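Local coordinates for fucolectin-related protein (Streptococcus pneumoniae, PDB 2WMF) that probably hydrolyses glycosidic bonds in host blood-group carbohydrate antigens, as the catalytic module of a family 98 glycoside hydrolase, at residues 45-55 with 504-512. Residues are numbered along the deposited sequence; the frame is centred on the assembly and turned at random.
Sequences YGNDNGNGLWW and WKKEELELA
The indole of W54 is clamped between L509 and W504, which lie against its opposite faces. On one side L509 makes a CH-pi contact, L509 CD2 standing 3.4 Å from the centroid of the W54 six-membered ring and almost on its normal. On the other, the six-membered ring of W504 comes in obliquely, its plane 52° from that of the W54 five-membered ring, with W504 CZ3 3.4 Å from W54 CD1. W54 takes up this place with CG anti to its own backbone N (chi1 -165°), and its NE1 donates to E508 OE1 at 3.0 Å. E508 OE1 also accepts a hydrogen bond from W504 N (2.8 Å, 168° at the hydrogen) from the opposite face of the carboxylate, so donors from the loop and from the turn just before the helix meet at one oxygen of buried E508 in the first helical turn; OE2 is hydrogen-bonded to Y267 OH. W55 sets its CD1 3.5 Å from A512 CB, while a water joins its NE1 to E508 O. With Y45, whose CD1 approaches W504 CH2 at 3.9 Å, the three tryptophans form an aromatic cluster. The contact fastens helix 506-517 to the loop leaving the first (beta/alpha)8-barrel strand, 39-45, with helix 295-298 packing against Y45 and W55.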
loop_
_atom_site.group_PDB
_atom_site.type_symbol
_atom_site.label_atom_id
_atom_site.label_comp_id
_atom_site.label_asym_id
_atom_site.label_seq_id
_atom_site.Cartn_x
_atom_site.Cartn_y
_atom_site.Cartn_z
ATOM N N TYR A 45 15.800 -9.326 6.647
ATOM C CA TYR A 45 15.394 -10.625 7.201
ATOM C C TYR A 45 16.609 -11.373 7.751
ATOM O O TYR A 45 17.647 -11.467 7.086
ATOM C CB TYR A 45 14.682 -11.469 6.133
ATOM C CG TYR A 45 13.419 -10.792 5.688
ATOM C CD1 TYR A 45 12.210 -11.064 6.278
ATOM C CD2 TYR A 45 13.457 -9.833 4.692
ATOM C CE1 TYR A 45 11.054 -10.393 5.883
ATOM C CE2 TYR A 45 12.312 -9.148 4.292
ATOM C CZ TYR A 45 11.107 -9.436 4.904
ATOM O OH TYR A 45 9.952 -8.771 4.509
ATOM N N GLY A 46 16.461 -11.920 8.961
ATOM C CA GLY A 46 17.513 -12.683 9.595
ATOM C C GLY A 46 17.855 -13.969 8.875
ATOM O O GLY A 46 16.998 -14.639 8.323
ATOM N N ASN A 47 19.142 -14.256 8.815
ATOM C CA ASN A 47 19.661 -15.572 8.433
ATOM C C ASN A 47 20.292 -16.196 9.672
ATOM O O ASN A 47 20.941 -15.512 10.453
ATOM C CB ASN A 47 20.719 -15.428 7.321
ATOM C CG ASN A 47 21.008 -16.760 6.585
ATOM O OD1 ASN A 47 20.263 -17.726 6.716
ATOM N ND2 ASN A 47 22.070 -16.793 5.803
ATOM N N ASP A 48 20.147 -17.500 9.833
ATOM C CA ASP A 48 20.755 -18.206 10.993
ATOM C C ASP A 48 22.167 -18.662 10.623
ATOM O O ASP A 48 22.609 -19.766 10.989
ATOM C CB ASP A 48 19.865 -19.375 11.444
ATOM C CG ASP A 48 19.575 -20.382 10.345
ATOM O OD1 ASP A 48 19.853 -20.143 9.141
ATOM O OD2 ASP A 48 19.101 -21.476 10.707
ATOM N N ASN A 49 22.864 -17.796 9.904
ATOM C CA ASN A 49 24.097 -18.102 9.168
ATOM C C ASN A 49 24.731 -16.820 8.581
ATOM O O ASN A 49 24.106 -15.734 8.525
ATOM C CB ASN A 49 23.773 -19.060 8.014
ATOM C CG ASN A 49 24.984 -19.760 7.470
ATOM O OD1 ASN A 49 25.788 -20.310 8.239
ATOM N ND2 ASN A 49 25.126 -19.773 6.132
ATOM N N GLY A 50 25.980 -16.934 8.144
ATOM C CA GLY A 50 26.621 -15.863 7.390
ATOM C C GLY A 50 26.678 -14.584 8.192
ATOM O O GLY A 50 26.950 -14.619 9.398
ATOM N N ASN A 51 26.385 -13.453 7.545
ATOM C CA ASN A 51 26.379 -12.156 8.237
ATOM C C ASN A 51 25.096 -11.877 9.049
ATOM O O ASN A 51 24.882 -10.748 9.550
ATOM C CB ASN A 51 26.651 -10.998 7.237
ATOM C CG ASN A 51 25.451 -10.648 6.374
ATOM O OD1 ASN A 51 25.382 -9.555 5.781
ATOM N ND2 ASN A 51 24.496 -11.561 6.301
ATOM N N GLY A 52 24.238 -12.885 9.152
ATOM C CA GLY A 52 22.967 -12.749 9.842
ATOM C C GLY A 52 21.809 -12.166 9.052
ATOM O O GLY A 52 20.758 -11.901 9.658
ATOM N N LEU A 53 21.961 -11.944 7.738
ATOM C CA LEU A 53 20.830 -11.445 6.871
ATOM C C LEU A 53 20.655 -12.233 5.563
ATOM O O LEU A 53 21.619 -12.689 4.944
ATOM C CB LEU A 53 20.977 -9.932 6.537
ATOM C CG LEU A 53 21.001 -8.943 7.707
ATOM C CD1 LEU A 53 21.377 -7.566 7.171
ATOM C CD2 LEU A 53 19.653 -8.891 8.443
ATOM N N TRP A 54 19.399 -12.403 5.174
ATOM C CA TRP A 54 19.000 -13.158 3.980
ATOM C C TRP A 54 19.092 -12.269 2.733
ATOM O O TRP A 54 19.243 -11.043 2.827
ATOM C CB TRP A 54 17.597 -13.714 4.205
ATOM C CG TRP A 54 17.162 -14.792 3.244
ATOM C CD1 TRP A 54 16.062 -14.763 2.440
ATOM C CD2 TRP A 54 17.802 -16.046 3.005
ATOM N NE1 TRP A 54 15.961 -15.935 1.714
ATOM C CE2 TRP A 54 17.026 -16.736 2.029
ATOM C CE3 TRP A 54 18.954 -16.650 3.503
ATOM C CZ2 TRP A 54 17.371 -17.999 1.562
ATOM C CZ3 TRP A 54 19.302 -17.919 3.021
ATOM C CH2 TRP A 54 18.518 -18.564 2.056
ATOM N N TRP A 55 19.038 -12.885 1.557
ATOM C CA TRP A 55 18.987 -12.175 0.263
ATOM C C TRP A 55 20.242 -11.358 -0.059
ATOM O O TRP A 55 20.244 -10.502 -0.933
ATOM C CB TRP A 55 17.690 -11.323 0.176
ATOM C CG TRP A 55 16.479 -12.159 -0.169
ATOM C CD1 TRP A 55 16.414 -13.113 -1.141
ATOM C CD2 TRP A 55 15.217 -12.177 0.498
ATOM N NE1 TRP A 55 15.165 -13.677 -1.164
ATOM C CE2 TRP A 55 14.423 -13.142 -0.139
ATOM C CE3 TRP A 55 14.670 -11.459 1.570
ATOM C CZ2 TRP A 55 13.113 -13.371 0.228
ATOM C CZ3 TRP A 55 13.371 -11.734 1.963
ATOM C CH2 TRP A 55 12.611 -12.665 1.279
ATOM N N TRP A 504 13.451 -19.567 1.805
ATOM C CA TRP A 504 14.440 -19.602 2.878
ATOM C C TRP A 504 15.548 -20.665 2.628
ATOM O O TRP A 504 16.354 -20.913 3.531
ATOM C CB TRP A 504 13.840 -19.751 4.295
ATOM C CG TRP A 504 12.717 -18.814 4.600
ATOM C CD1 TRP A 504 11.433 -19.159 4.873
ATOM C CD2 TRP A 504 12.759 -17.380 4.627
ATOM N NE1 TRP A 504 10.682 -18.053 5.079
ATOM C CE2 TRP A 504 11.457 -16.938 4.928
ATOM C CE3 TRP A 504 13.769 -16.433 4.452
ATOM C CZ2 TRP A 504 11.126 -15.565 5.047
ATOM C CZ3 TRP A 504 13.445 -15.078 4.590
ATOM C CH2 TRP A 504 12.138 -14.663 4.869
ATOM N N LYS A 505 15.625 -21.196 1.409
ATOM C CA LYS A 505 16.647 -22.179 1.008
ATOM C C LYS A 505 17.466 -21.699 -0.201
ATOM O O LYS A 505 17.195 -20.636 -0.766
ATOM C CB LYS A 505 15.976 -23.542 0.735
ATOM C CG LYS A 505 15.213 -24.098 1.927
ATOM C CD LYS A 505 14.632 -25.471 1.639
ATOM C CE LYS A 505 14.077 -26.179 2.883
ATOM N NZ LYS A 505 13.017 -25.430 3.655
ATOM N N LYS A 506 18.477 -22.479 -0.603
ATOM C CA LYS A 506 19.420 -22.071 -1.649
ATOM C C LYS A 506 18.767 -21.690 -2.983
ATOM O O LYS A 506 19.219 -20.770 -3.667
ATOM C CB LYS A 506 20.478 -23.197 -1.883
ATOM C CG LYS A 506 19.914 -24.493 -2.453
ATOM C CD LYS A 506 21.027 -25.548 -2.693
ATOM C CE LYS A 506 20.566 -26.586 -3.715
ATOM N NZ LYS A 506 20.951 -27.942 -3.297
ATOM N N GLU A 507 17.684 -22.375 -3.355
ATOM C CA GLU A 507 17.009 -22.070 -4.610
ATOM C C GLU A 507 16.484 -20.635 -4.611
ATOM O O GLU A 507 16.505 -19.967 -5.648
ATOM C CB GLU A 507 15.853 -23.045 -4.903
ATOM C CG GLU A 507 16.321 -24.476 -5.210
ATOM C CD GLU A 507 16.552 -25.359 -3.987
ATOM O OE1 GLU A 507 16.496 -24.918 -2.777
ATOM O OE2 GLU A 507 16.805 -26.575 -4.258
ATOM N N GLU A 508 16.017 -20.186 -3.444
ATOM C CA GLU A 508 15.506 -18.817 -3.325
ATOM C C GLU A 508 16.657 -17.846 -3.507
ATOM O O GLU A 508 16.519 -16.774 -4.171
ATOM C CB GLU A 508 14.742 -18.582 -2.010
ATOM C CG GLU A 508 14.229 -17.119 -1.933
ATOM C CD GLU A 508 13.253 -16.890 -0.816
ATOM O OE1 GLU A 508 13.621 -17.183 0.342
ATOM O OE2 GLU A 508 12.120 -16.419 -1.081
ATOM N N LEU A 509 17.807 -18.172 -2.915
ATOM C CA LEU A 509 18.994 -17.326 -3.126
ATOM C C LEU A 509 19.449 -17.295 -4.593
ATOM O O LEU A 509 19.841 -16.251 -5.074
ATOM C CB LEU A 509 20.135 -17.741 -2.221
ATOM C CG LEU A 509 19.940 -17.601 -0.734
ATOM C CD1 LEU A 509 21.229 -18.083 -0.031
ATOM C CD2 LEU A 509 19.591 -16.126 -0.353
ATOM N N GLU A 510 19.348 -18.424 -5.311
ATOM C CA GLU A 510 19.649 -18.449 -6.754
ATOM C C GLU A 510 18.794 -17.455 -7.511
ATOM O O GLU A 510 19.303 -16.670 -8.352
ATOM C CB GLU A 510 19.538 -19.873 -7.381
ATOM C CG GLU A 510 19.651 -19.837 -8.939
ATOM C CD GLU A 510 19.306 -21.155 -9.665
ATOM O OE1 GLU A 510 19.203 -21.119 -10.924
ATOM O OE2 GLU A 510 19.101 -22.195 -8.988
ATOM N N LEU A 511 17.483 -17.461 -7.212
ATOM C CA LEU A 511 16.576 -16.496 -7.833
ATOM C C LEU A 511 16.998 -15.055 -7.512
ATOM O O LEU A 511 17.037 -14.200 -8.396
ATOM C CB LEU A 511 15.125 -16.730 -7.395
ATOM C CG LEU A 511 14.061 -15.812 -7.979
ATOM C CD1 LEU A 511 14.123 -15.786 -9.538
ATOM C CD2 LEU A 511 12.638 -16.162 -7.449
ATOM N N ALA A 512 17.339 -14.835 -6.236
ATOM C CA ALA A 512 17.761 -13.473 -5.764
ATOM C C ALA A 512 19.063 -13.036 -6.501
ATOM O O ALA A 512 19.247 -11.865 -6.873
ATOM C CB ALA A 512 17.953 -13.454 -4.248
HETATM O O HOH W 1 14.620 -14.570 -4.029
#